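Local coordinates for arylesterase (Sulfolobus solfataricus, PDB 5L2P), which hydrolyses aromatic esters, p-nitrophenyl fatty acid esters and organophosphates such as paraoxon, as a serine esterase of the GDXG lipolytic family, at residues 84-89 with 227-232; 98-103 with 289-294. One frame throughout, in Å; residues are numbered along the deposited sequence.

Contact 1 of 2, residues 84-89 with 227-232; sequences GAWILG and PLFSPL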
loop_
_atom_site.group_PDB
_atom_site.type_symbol
_atom_site.label_atom_id
_atom_site.label_comp_id
_atom_site.label_asym_id
_atom_site.label_seq_id
_atom_site.Cartn_x
_atom_site.Cartn_y
_atom_site.Cartn_z
ATOM N N GLY A 84 6.884 21.424 15.677
ATOM C CA GLY A 84 6.615 22.718 15.087
ATOM C C GLY A 84 7.533 23.079 13.925
ATOM O O GLY A 84 7.813 24.273 13.688
ATOM N N ALA A 85 8.009 22.063 13.192
ATOM C CA ALA A 85 8.739 22.278 11.953
ATOM C C ALA A 85 9.963 23.176 12.088
ATOM O O ALA A 85 10.322 23.918 11.157
ATOM C CB ALA A 85 7.812 22.825 10.901
ATOM N N TRP A 86 10.629 23.074 13.236
ATOM C CA TRP A 86 11.841 23.843 13.524
ATOM C C TRP A 86 11.633 25.378 13.558
ATOM O O TRP A 86 12.599 26.086 13.831
ATOM C CB TRP A 86 12.963 23.507 12.537
ATOM C CG TRP A 86 13.281 22.078 12.361
ATOM C CD1 TRP A 86 13.932 21.256 13.247
ATOM C CD2 TRP A 86 13.004 21.282 11.224
ATOM N NE1 TRP A 86 14.066 19.976 12.730
ATOM C CE2 TRP A 86 13.517 19.967 11.479
ATOM C CE3 TRP A 86 12.381 21.530 10.021
ATOM C CZ2 TRP A 86 13.413 18.921 10.553
ATOM C CZ3 TRP A 86 12.281 20.500 9.107
ATOM C CH2 TRP A 86 12.798 19.211 9.374
ATOM N N ILE A 87 10.405 25.861 13.309
ATOM C CA ILE A 87 10.138 27.292 13.192
ATOM C C ILE A 87 9.092 27.836 14.169
ATOM O O ILE A 87 8.930 29.047 14.298
ATOM C CB ILE A 87 9.712 27.669 11.771
ATOM C CG1 ILE A 87 8.471 26.903 11.326
ATOM C CG2 ILE A 87 10.854 27.425 10.801
ATOM C CD1 ILE A 87 7.896 27.420 10.000
ATOM N N LEU A 88 8.362 26.944 14.841
ATOM C CA LEU A 88 7.414 27.347 15.861
ATOM C C LEU A 88 7.240 26.265 16.916
ATOM O O LEU A 88 7.946 25.292 16.920
ATOM C CB LEU A 88 6.084 27.736 15.235
ATOM C CG LEU A 88 5.314 26.722 14.391
ATOM C CD1 LEU A 88 4.475 25.738 15.212
ATOM C CD2 LEU A 88 4.404 27.565 13.489
ATOM N N GLY A 89 6.325 26.489 17.856
ATOM C CA GLY A 89 6.124 25.614 18.997
ATOM C C GLY A 89 7.003 26.006 20.171
ATOM O O GLY A 89 7.927 26.823 20.052
ATOM N N PRO A 227 23.574 13.774 8.104
ATOM C CA PRO A 227 22.808 12.831 8.930
ATOM C C PRO A 227 22.139 13.465 10.170
ATOM O O PRO A 227 21.131 12.950 10.620
ATOM C CB PRO A 227 23.844 11.770 9.330
ATOM C CG PRO A 227 24.969 11.929 8.382
ATOM C CD PRO A 227 24.991 13.385 7.988
ATOM N N LEU A 228 22.673 14.565 10.699
ATOM C CA LEU A 228 22.002 15.264 11.804
ATOM C C LEU A 228 20.710 15.960 11.364
ATOM O O LEU A 228 19.857 16.239 12.202
ATOM C CB LEU A 228 22.913 16.296 12.470
ATOM C CG LEU A 228 24.207 15.735 13.076
ATOM C CD1 LEU A 228 25.059 16.835 13.701
ATOM C CD2 LEU A 228 23.960 14.648 14.104
ATOM N N PHE A 229 20.577 16.250 10.075
ATOM C CA PHE A 229 19.337 16.738 9.534
ATOM C C PHE A 229 18.447 15.584 9.073
ATOM O O PHE A 229 17.237 15.556 9.381
ATOM C CB PHE A 229 19.598 17.694 8.393
ATOM C CG PHE A 229 18.372 18.018 7.588
ATOM C CD1 PHE A 229 17.405 18.857 8.086
ATOM C CD2 PHE A 229 18.216 17.507 6.318
ATOM C CE1 PHE A 229 16.293 19.158 7.344
ATOM C CE2 PHE A 229 17.104 17.793 5.565
ATOM C CZ PHE A 229 16.131 18.621 6.075
ATOM N N SER A 230 19.050 14.654 8.315
ATOM C CA SER A 230 18.370 13.473 7.768
ATOM C C SER A 230 19.000 12.220 8.277
ATOM O O SER A 230 19.819 11.610 7.583
ATOM C CB SER A 230 18.424 13.465 6.242
ATOM O OG SER A 230 17.534 14.430 5.695
ATOM N N PRO A 231 18.626 11.805 9.484
ATOM C CA PRO A 231 19.240 10.609 10.073
ATOM C C PRO A 231 19.046 9.306 9.268
ATOM O O PRO A 231 19.798 8.357 9.453
ATOM C CB PRO A 231 18.567 10.506 11.450
ATOM C CG PRO A 231 17.412 11.456 11.405
ATOM C CD PRO A 231 17.757 12.504 10.428
ATOM N N LEU A 232 18.047 9.265 8.398
ATOM C CA LEU A 232 17.819 8.087 7.587
ATOM C C LEU A 232 19.005 7.830 6.616
ATOM O O LEU A 232 19.251 6.698 6.241
ATOM C CB LEU A 232 16.492 8.222 6.832
ATOM C CG LEU A 232 15.918 6.929 6.283
ATOM C CD1 LEU A 232 15.585 5.912 7.364
ATOM C CD2 LEU A 232 14.680 7.244 5.462
#
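Trp86 and Phe229 reach toward each other from two loops, the second with helical backbone angles at 227-229 and a 3-10 turn starting at Pro231; the backbones stay well apart, the two CA atoms 11.1 Å from one another, so two long aromatic side chains alone span the distance. The touch is small: CH2, at the far end of the Trp86 indole, lies 4.0 Å from CE1 of Phe229. The six-membered ring of the indole and the phenyl ring have centroids 5.9 Å apart and planes inclined at 39°, an oblique pairing that is neither a parallel stack nor a T. On Phe229, CG stands anti to the backbone N (chi1 168°), which carries the ring out across the gap to the indole. Within 84-89, Gly84 O accepts from both Ile87 N (3.1 Å) and Leu88 N (3.0 Å), a tight turn that begins at the last glycine of the His82-Gly83-Gly84 motif, which probably forms the oxyanion hole. The side chain of Trp86 lies about 8 Å from that of Ser156, the probable nucleophile, consistent with a place in the wall near the catalytic centre. Its NE1 is hydrogen-bonded to Asn160 OD1, and Asn160 ND2 in turn binds Phe229 O, so one amide ties both loops to helix 157-171. Tyr217 of helix 212-217 stacks on Trp86, Val214 of the same helix touches both aromatic residues, and Phe185 meets both rings, edge-to-face at the indole.

Contact 2 of 2, residues 98-103 with 289-294; sequences SRILSN and TSRQVT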
loop_
_atom_site.group_PDB
_atom_site.type_symbol
_atom_site.label_atom_id
_atom_site.label_comp_id
_atom_site.label_asym_id
_atom_site.label_seq_id
_atom_site.Cartn_x
_atom_site.Cartn_y
_atom_site.Cartn_z
ATOM N N SER A 98 3.517 16.770 28.010
ATOM C CA SER A 98 4.529 16.532 29.028
ATOM C C SER A 98 3.913 16.076 30.326
ATOM O O SER A 98 4.477 15.234 31.005
ATOM C CB SER A 98 5.349 17.786 29.276
ATOM O OG SER A 98 5.884 18.326 28.072
ATOM N N ARG A 99 2.768 16.665 30.677
ATOM C CA ARG A 99 2.049 16.329 31.911
ATOM C C ARG A 99 1.517 14.902 31.887
ATOM O O ARG A 99 1.695 14.162 32.844
ATOM C CB ARG A 99 0.857 17.277 32.146
ATOM C CG ARG A 99 1.264 18.660 32.517
ATOM C CD ARG A 99 0.196 19.705 32.152
ATOM N NE ARG A 99 0.483 20.966 32.794
ATOM C CZ ARG A 99 0.264 21.208 34.079
ATOM N NH1 ARG A 99 -0.281 20.308 34.855
ATOM N NH2 ARG A 99 0.562 22.388 34.601
ATOM N N ILE A 100 0.831 14.533 30.805
ATOM C CA ILE A 100 0.333 13.167 30.651
ATOM C C ILE A 100 1.500 12.173 30.618
ATOM O O ILE A 100 1.410 11.077 31.189
ATOM C CB ILE A 100 -0.500 13.002 29.388
ATOM C CG1 ILE A 100 -1.765 13.860 29.464
ATOM C CG2 ILE A 100 -0.920 11.549 29.190
ATOM C CD1 ILE A 100 -2.409 14.096 28.104
ATOM N N LEU A 101 2.602 12.553 29.971
ATOM C CA LEU A 101 3.735 11.652 29.820
ATOM C C LEU A 101 4.399 11.368 31.152
ATOM O O LEU A 101 4.724 10.200 31.479
ATOM C CB LEU A 101 4.749 12.213 28.815
ATOM C CG LEU A 101 5.965 11.312 28.492
ATOM C CD1 LEU A 101 5.593 10.001 27.812
ATOM C CD2 LEU A 101 6.903 12.127 27.636
ATOM N N SER A 102 4.586 12.433 31.909
ATOM C CA SER A 102 5.150 12.362 33.258
ATOM C C SER A 102 4.329 11.456 34.181
ATOM O O SER A 102 4.873 10.641 34.901
ATOM C CB SER A 102 5.236 13.786 33.854
ATOM O OG SER A 102 5.851 13.789 35.139
ATOM N N ASN A 103 3.014 11.622 34.163
ATOM C CA ASN A 103 2.131 10.846 35.030
ATOM C C ASN A 103 2.088 9.386 34.636
ATOM O O ASN A 103 2.020 8.527 35.489
ATOM C CB ASN A 103 0.723 11.436 35.015
ATOM C CG ASN A 103 0.634 12.775 35.753
ATOM O OD1 ASN A 103 1.452 13.075 36.609
ATOM N ND2 ASN A 103 -0.373 13.575 35.423
ATOM N N THR A 289 -7.165 10.278 20.956
ATOM C CA THR A 289 -6.039 9.506 20.399
ATOM C C THR A 289 -4.677 10.002 20.876
ATOM O O THR A 289 -3.773 9.215 21.190
ATOM C CB THR A 289 -6.048 9.540 18.875
ATOM O OG1 THR A 289 -7.310 9.098 18.411
ATOM C CG2 THR A 289 -5.034 8.622 18.321
ATOM N N SER A 290 -4.534 11.322 20.950
ATOM C CA SER A 290 -3.291 11.941 21.393
ATOM C C SER A 290 -2.957 11.527 22.827
ATOM O O SER A 290 -1.817 11.253 23.177
ATOM C CB SER A 290 -3.409 13.448 21.280
ATOM O OG SER A 290 -2.212 14.048 21.742
ATOM N N ARG A 291 -3.985 11.457 23.642
ATOM C CA ARG A 291 -3.814 11.035 25.016
ATOM C C ARG A 291 -3.421 9.549 25.112
ATOM O O ARG A 291 -2.492 9.174 25.835
ATOM C CB ARG A 291 -5.098 11.297 25.829
ATOM C CG ARG A 291 -5.010 10.810 27.248
ATOM C CD ARG A 291 -6.314 11.019 27.940
ATOM N NE ARG A 291 -6.511 12.444 28.187
ATOM C CZ ARG A 291 -5.982 13.113 29.223
ATOM N NH1 ARG A 291 -5.202 12.502 30.111
ATOM N NH2 ARG A 291 -6.237 14.408 29.362
ATOM N N GLN A 292 -4.159 8.719 24.391
ATOM C CA GLN A 292 -3.952 7.265 24.387
ATOM C C GLN A 292 -2.565 6.878 23.941
ATOM O O GLN A 292 -1.930 6.022 24.579
ATOM C CB GLN A 292 -4.987 6.574 23.503
ATOM C CG GLN A 292 -6.370 6.537 24.146
ATOM C CD GLN A 292 -7.387 5.878 23.278
ATOM O OE1 GLN A 292 -7.553 6.229 22.097
ATOM N NE2 GLN A 292 -8.086 4.909 23.846
ATOM N N VAL A 293 -2.071 7.528 22.899
ATOM C CA VAL A 293 -0.696 7.278 22.436
ATOM C C VAL A 293 0.321 7.613 23.498
ATOM O O VAL A 293 1.275 6.837 23.716
ATOM C CB VAL A 293 -0.403 8.006 21.099
ATOM C CG1 VAL A 293 1.059 7.949 20.708
ATOM C CG2 VAL A 293 -1.245 7.417 19.971
ATOM N N THR A 294 0.144 8.781 24.153
ATOM C CA THR A 294 1.078 9.239 25.225
ATOM C C THR A 294 1.070 8.270 26.414
ATOM O O THR A 294 2.110 7.977 26.990
ATOM C CB THR A 294 0.746 10.668 25.723
ATOM O OG1 THR A 294 0.552 11.521 24.597
ATOM C CG2 THR A 294 1.872 11.231 26.515
#
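Ile100 reaches Arg291 and Thr294 with different branches: CG2, anti to the backbone N, meets the threonine, while CG1, beside that N (chi1 -64°), leads CD1 to the arginine. The Arg291 chain bends at chi3 (-72°), bringing its guanidinium over the isoleucine so that Ile100 CD1 sits 3.7 Å above one face, offset toward the rim. Ile100 CG1 also lies 3.8 Å from Arg291 NH1. The charge itself is answered by a salt bridge from NH2 to Asp45, while the methyl CD1 packs on one face of the group. In this alpha/beta-hydrolase fold the two helices, 95-105 and 287-305, pack with segment axes 9.7 Å apart and a crossing angle of -35°. In the same interface, Thr294 CG2 approaches Ile100 CG2 at 3.9 Å and Leu101 CB at 3.8 Å. An alanine in place of Ile100 would remove CG1, CG2 and CD1, and is likely to open a gap beside Thr294 and leave the guanidinium without its apolar support. Thr294 spends its hydroxyl within its own helix: Thr294 OG1 donates to Ser290 O at 2.8 Å, consistent with holding the methyl toward helix 95-105.

In the fold
Along the chain the two contacts alternate: 84-89, then 98-103, then 227-232, then 289-294. The first two segments follow strand 77-81 in succession, one in the loop after it and one on helix 95-105, so a single connection supplies half of each contact. The other halves come from the loop before strand 242-248 and from the C-terminal helix 287-305. The centres of contacts 1 and 2 lie 22 Å apart, on opposite sides of the centre of the chain, and the nearest atoms of contacts 1 and 2 are about 11 Å apart. Contact 1 thus joins loops near the catalytic centre, whereas contact 2, away from the annotated sites, packs the last helix against the one leading into strand 108-112 of the central sheet.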